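Local structure of L-amino acid deaminase (Proteus vulgaris, 5I39) at residues S62-V66 against M200-I204. The protein probably uses bound FAD to carry out the oxidative deamination of L-amino acids, as a membrane-associated flavoprotein oxidoreductase. Residues are numbered along the deposited sequence; the frame is centred on the assembly and turned at random.
Sequences SVVIV and MGVRI. With FAD (flavin-adenine dinucleotide), chain B.
Val63 O accepts two hydrogen bonds, showing how the start of a parallel strand pairing can be completed by solvent. Arg203 N reaches it at 3.2 Å, tilted 17° from the carbonyl plane, while a water donates to the same oxygen and accepts from Arg203 NE at 2.9 Å. That water lies at the edge of the guanidinium, in its plane, so the arginine is tied to Val63 directly through its backbone N and, by way of the water, through its side chain. Two residues along the strand, Ile65 N donates to Arg203 O, 2.8 Å at a C=O...N angle of 163°. A second water stands in for the preceding rung, accepting from Val63 N and donating to Gly201 O where the chain leaves helix 189-199 in a Schellman motif. The pairing sets 203-205 as the outermost strand of the Rossmann-type FAD-binding sheet, beside 63-66; beyond Ile65, Val66 O lies 3.3 Å from FAD C2A on the adenine. On the face carrying Ile65, chi1 of -55° with an extended chi2 carries its CD1 to Val202 CG1, 3.8 Å away. Ile204 runs alongside Ile65, pointing the same way, its CG1 4.0 Å from Ile65 CD1, and Ile204 N is hydrogen-bonded to Thr30 OG1.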
ATOM      1  N   SER A  62       9.604  12.717 -19.070  1.00 10.65           N
ATOM      2  CA  SER A  62      10.137  13.400 -17.892  1.00 10.61           C
ATOM      3  C   SER A  62       9.026  13.572 -16.855  1.00 10.40           C
ATOM      4  O   SER A  62       7.868  13.847 -17.199  1.00 10.25           O
ATOM      5  CB  SER A  62      10.742  14.750 -18.263  1.00 11.37           C
ATOM      6  OG  SER A  62       9.762  15.617 -18.794  1.00 11.67           O
ATOM      7  N   VAL A  63       9.385  13.398 -15.588  1.00  9.83           N
ATOM      8  CA  VAL A  63       8.407  13.448 -14.505  1.00  9.58           C
ATOM      9  C   VAL A  63       8.936  14.282 -13.353  1.00  9.35           C
ATOM     10  O   VAL A  63      10.081  14.118 -12.928  1.00  9.95           O
ATOM     11  CB  VAL A  63       8.040  12.043 -13.979  1.00 10.01           C
ATOM     12  CG1 VAL A  63       6.968  12.139 -12.901  1.00 10.24           C
ATOM     13  CG2 VAL A  63       7.551  11.148 -15.111  1.00 10.22           C
ATOM     14  N   VAL A  64       8.077  15.168 -12.858  1.00  9.50           N
ATOM     15  CA  VAL A  64       8.307  15.886 -11.617  1.00  9.64           C
ATOM     16  C   VAL A  64       7.188  15.522 -10.649  1.00  9.46           C
ATOM     17  O   VAL A  64       6.015  15.571 -11.012  1.00  9.81           O
ATOM     18  CB  VAL A  64       8.343  17.414 -11.842  1.00 10.14           C
ATOM     19  CG1 VAL A  64       8.259  18.185 -10.528  1.00 10.86           C
ATOM     20  CG2 VAL A  64       9.612  17.802 -12.585  1.00 10.61           C
ATOM     21  N   ILE A  65       7.562  15.161  -9.423  1.00  9.08           N
ATOM     22  CA  ILE A  65       6.607  14.989  -8.333  1.00  9.04           C
ATOM     23  C   ILE A  65       6.706  16.215  -7.439  1.00  9.13           C
ATOM     24  O   ILE A  65       7.810  16.635  -7.076  1.00  9.74           O
ATOM     25  CB  ILE A  65       6.871  13.731  -7.473  1.00  9.01           C
ATOM     26  CG1 ILE A  65       6.927  12.470  -8.345  1.00  8.93           C
ATOM     27  CG2 ILE A  65       5.795  13.600  -6.392  1.00  9.04           C
ATOM     28  CD1 ILE A  65       7.193  11.185  -7.590  1.00  9.29           C
ATOM     29  N   VAL A  66       5.554  16.766  -7.069  1.00  9.09           N
ATOM     30  CA  VAL A  66       5.493  17.798  -6.038  1.00  9.59           C
ATOM     31  C   VAL A  66       4.824  17.200  -4.798  1.00  9.44           C
ATOM     32  O   VAL A  66       3.799  16.519  -4.897  1.00  9.61           O
ATOM     33  CB  VAL A  66       4.821  19.104  -6.532  1.00 10.29           C
ATOM     34  CG1 VAL A  66       5.669  19.728  -7.630  1.00 10.80           C
ATOM     35  CG2 VAL A  66       3.389  18.888  -7.009  1.00 10.81           C
HETATM   36  N   MSE A 200      16.364   7.096 -11.250  1.00  9.57           N
HETATM   37  CA  MSE A 200      15.818   6.991 -12.610  1.00  9.75           C
HETATM   38  C   MSE A 200      15.531   8.335 -13.253  1.00 10.44           C
HETATM   39  O   MSE A 200      15.159   8.383 -14.425  1.00 11.76           O
HETATM   40  CB  MSE A 200      14.534   6.153 -12.600  1.00 10.15           C
HETATM   41  CG  MSE A 200      14.712   4.703 -12.138  1.00 10.86           C
HETATM   42 SE   MSE A 200      15.954   3.688 -13.268  1.00 13.28          SE
HETATM   43  CE  MSE A 200      17.570   3.914 -12.176  1.00 13.08           C
ATOM     44  N   GLY A 201      15.699   9.430 -12.514  1.00 10.09           N
ATOM     45  CA  GLY A 201      15.560  10.781 -13.058  1.00 10.70           C
ATOM     46  C   GLY A 201      14.257  11.475 -12.708  1.00 10.60           C
ATOM     47  O   GLY A 201      14.022  12.592 -13.162  1.00 11.06           O
ATOM     48  N   VAL A 202      13.409  10.840 -11.898  1.00 10.10           N
ATOM     49  CA  VAL A 202      12.231  11.529 -11.376  1.00  9.73           C
ATOM     50  C   VAL A 202      12.737  12.612 -10.428  1.00 10.01           C
ATOM     51  O   VAL A 202      13.556  12.334  -9.557  1.00 10.72           O
ATOM     52  CB  VAL A 202      11.283  10.589 -10.603  1.00  9.45           C
ATOM     53  CG1 VAL A 202      10.075  11.362 -10.086  1.00  9.32           C
ATOM     54  CG2 VAL A 202      10.826   9.431 -11.479  1.00  9.54           C
ATOM     55  N   ARG A 203      12.277  13.845 -10.609  1.00  9.83           N
ATOM     56  CA  ARG A 203      12.642  14.926  -9.699  1.00 10.22           C
ATOM     57  C   ARG A 203      11.483  15.161  -8.740  1.00 10.00           C
ATOM     58  O   ARG A 203      10.336  15.266  -9.169  1.00 10.89           O
ATOM     59  CB  ARG A 203      13.044  16.172 -10.481  1.00 11.11           C
ATOM     60  CG  ARG A 203      14.333  15.926 -11.258  1.00 12.23           C
ATOM     61  CD  ARG A 203      14.884  17.174 -11.916  1.00 13.72           C
ATOM     62  NE  ARG A 203      14.094  17.585 -13.072  1.00 14.86           N
ATOM     63  CZ  ARG A 203      14.340  18.670 -13.809  1.00 16.94           C
ATOM     64  NH1 ARG A 203      15.355  19.480 -13.513  1.00 18.19           N
ATOM     65  NH2 ARG A 203      13.559  18.952 -14.846  1.00 19.36           N
ATOM     66  N   ILE A 204      11.795  15.183  -7.446  1.00  9.81           N
ATOM     67  CA  ILE A 204      10.786  15.198  -6.389  1.00  9.92           C
ATOM     68  C   ILE A 204      11.033  16.402  -5.496  1.00 10.23           C
ATOM     69  O   ILE A 204      12.061  16.477  -4.820  1.00 11.23           O
ATOM     70  CB  ILE A 204      10.813  13.909  -5.535  1.00 10.13           C
ATOM     71  CG1 ILE A 204      10.735  12.670  -6.440  1.00  9.81           C
ATOM     72  CG2 ILE A 204       9.662  13.928  -4.530  1.00 10.14           C
ATOM     73  CD1 ILE A 204      10.790  11.332  -5.723  1.00 10.89           C
TER
HETATM   74  PA  FAD B 501       0.228   8.676   0.798  1.00  8.44           P
HETATM   75  O1A FAD B 501      -0.531   9.260   1.995  1.00  9.40           O
HETATM   76  O2A FAD B 501       1.373   7.755   1.175  1.00  8.55           O
HETATM   77  O5B FAD B 501       0.873   9.816  -0.105  1.00  8.65           O
HETATM   78  C5B FAD B 501       0.128  10.911  -0.617  1.00  9.00           C
HETATM   79  C4B FAD B 501       1.073  12.097  -0.584  1.00  9.26           C
HETATM   80  O4B FAD B 501       0.441  13.211  -1.247  1.00  9.35           O
HETATM   81  C3B FAD B 501       1.381  12.546   0.846  1.00  9.27           C
HETATM   82  O3B FAD B 501       2.780  12.427   1.098  1.00  9.19           O
HETATM   83  C2B FAD B 501       0.853  13.988   0.869  1.00  9.48           C
HETATM   84  O2B FAD B 501       1.622  14.866   1.713  1.00  9.44           O
HETATM   85  C1B FAD B 501       0.889  14.380  -0.597  1.00  9.50           C
HETATM   86  N9A FAD B 501      -0.028  15.454  -0.991  1.00  9.61           N
HETATM   87  C8A FAD B 501      -1.321  15.522  -0.744  1.00  9.95           C
HETATM   88  N7A FAD B 501      -1.884  16.615  -1.301  1.00 10.19           N
HETATM   89  C5A FAD B 501      -0.884  17.240  -1.907  1.00  9.81           C
HETATM   90  C6A FAD B 501      -0.746  18.466  -2.688  1.00  9.91           C
HETATM   91  N6A FAD B 501      -1.819  19.249  -2.922  1.00 10.37           N
HETATM   92  N1A FAD B 501       0.468  18.792  -3.173  1.00  9.86           N
HETATM   93  C2A FAD B 501       1.538  18.012  -2.968  1.00  9.92           C
HETATM   94  N3A FAD B 501       1.500  16.887  -2.245  1.00  9.89           N
HETATM   95  C4A FAD B 501       0.336  16.482  -1.722  1.00  9.75           C
HETATM   96  N1  FAD B 501      -1.701  -1.349   2.252  1.00  9.02           N
HETATM   97  C2  FAD B 501      -1.256  -2.585   2.005  1.00  8.86           C
HETATM   98  O2  FAD B 501      -1.120  -2.927   0.816  1.00  8.78           O
HETATM   99  N3  FAD B 501      -0.966  -3.438   3.017  1.00  8.78           N
HETATM  100  C4  FAD B 501      -1.118  -3.148   4.314  1.00  8.97           C
HETATM  101  O4  FAD B 501      -0.818  -3.954   5.183  1.00  8.91           O
HETATM  102  C4X FAD B 501      -1.626  -1.817   4.674  1.00  9.35           C
HETATM  103  N5  FAD B 501      -1.872  -1.430   5.955  1.00  9.57           N
HETATM  104  C5X FAD B 501      -2.161  -0.152   6.223  1.00  9.73           C
HETATM  105  C6  FAD B 501      -2.203   0.321   7.536  1.00  9.99           C
HETATM  106  C7  FAD B 501      -2.441   1.661   7.830  1.00  9.97           C
HETATM  107  C7M FAD B 501      -2.429   2.153   9.259  1.00 10.31           C
HETATM  108  C8  FAD B 501      -2.676   2.612   6.734  1.00 10.07           C
HETATM  109  C8M FAD B 501      -2.904   4.082   6.993  1.00 10.78           C
HETATM  110  C9  FAD B 501      -2.657   2.136   5.421  1.00  9.78           C
HETATM  111  C9A FAD B 501      -2.415   0.799   5.125  1.00  9.36           C
HETATM  112  N10 FAD B 501      -2.397   0.325   3.808  1.00  9.06           N
HETATM  113  C10 FAD B 501      -1.893  -0.940   3.520  1.00  9.12           C
HETATM  114  C1' FAD B 501      -2.722   1.193   2.693  1.00  8.82           C
HETATM  115  C2' FAD B 501      -1.545   1.871   2.084  1.00  8.75           C
HETATM  116  O2' FAD B 501      -0.672   2.302   3.123  1.00  8.78           O
HETATM  117  C3' FAD B 501      -2.077   3.045   1.268  1.00  8.58           C
HETATM  118  O3' FAD B 501      -3.145   2.627   0.377  1.00  8.36           O
HETATM  119  C4' FAD B 501      -1.017   3.709   0.421  1.00  8.46           C
HETATM  120  O4' FAD B 501       0.136   4.020   1.226  1.00  8.40           O
HETATM  121  C5' FAD B 501      -1.576   4.981  -0.189  1.00  8.42           C
HETATM  122  O5' FAD B 501      -0.508   5.581  -0.924  1.00  8.18           O
HETATM  123  P   FAD B 501      -0.709   7.082  -1.499  1.00  8.24           P
HETATM  124  O1P FAD B 501       0.533   7.414  -2.270  1.00  8.32           O
HETATM  125  O2P FAD B 501      -2.067   7.191  -2.158  1.00  8.60           O
HETATM  126  O3P FAD B 501      -0.866   7.974  -0.150  1.00  8.52           O
HETATM  127  O   HOH W   1      12.080  15.860 -14.355  1.00 16.44           O
HETATM  128  O   HOH W   2      12.175  12.780 -15.262  1.00 17.38           O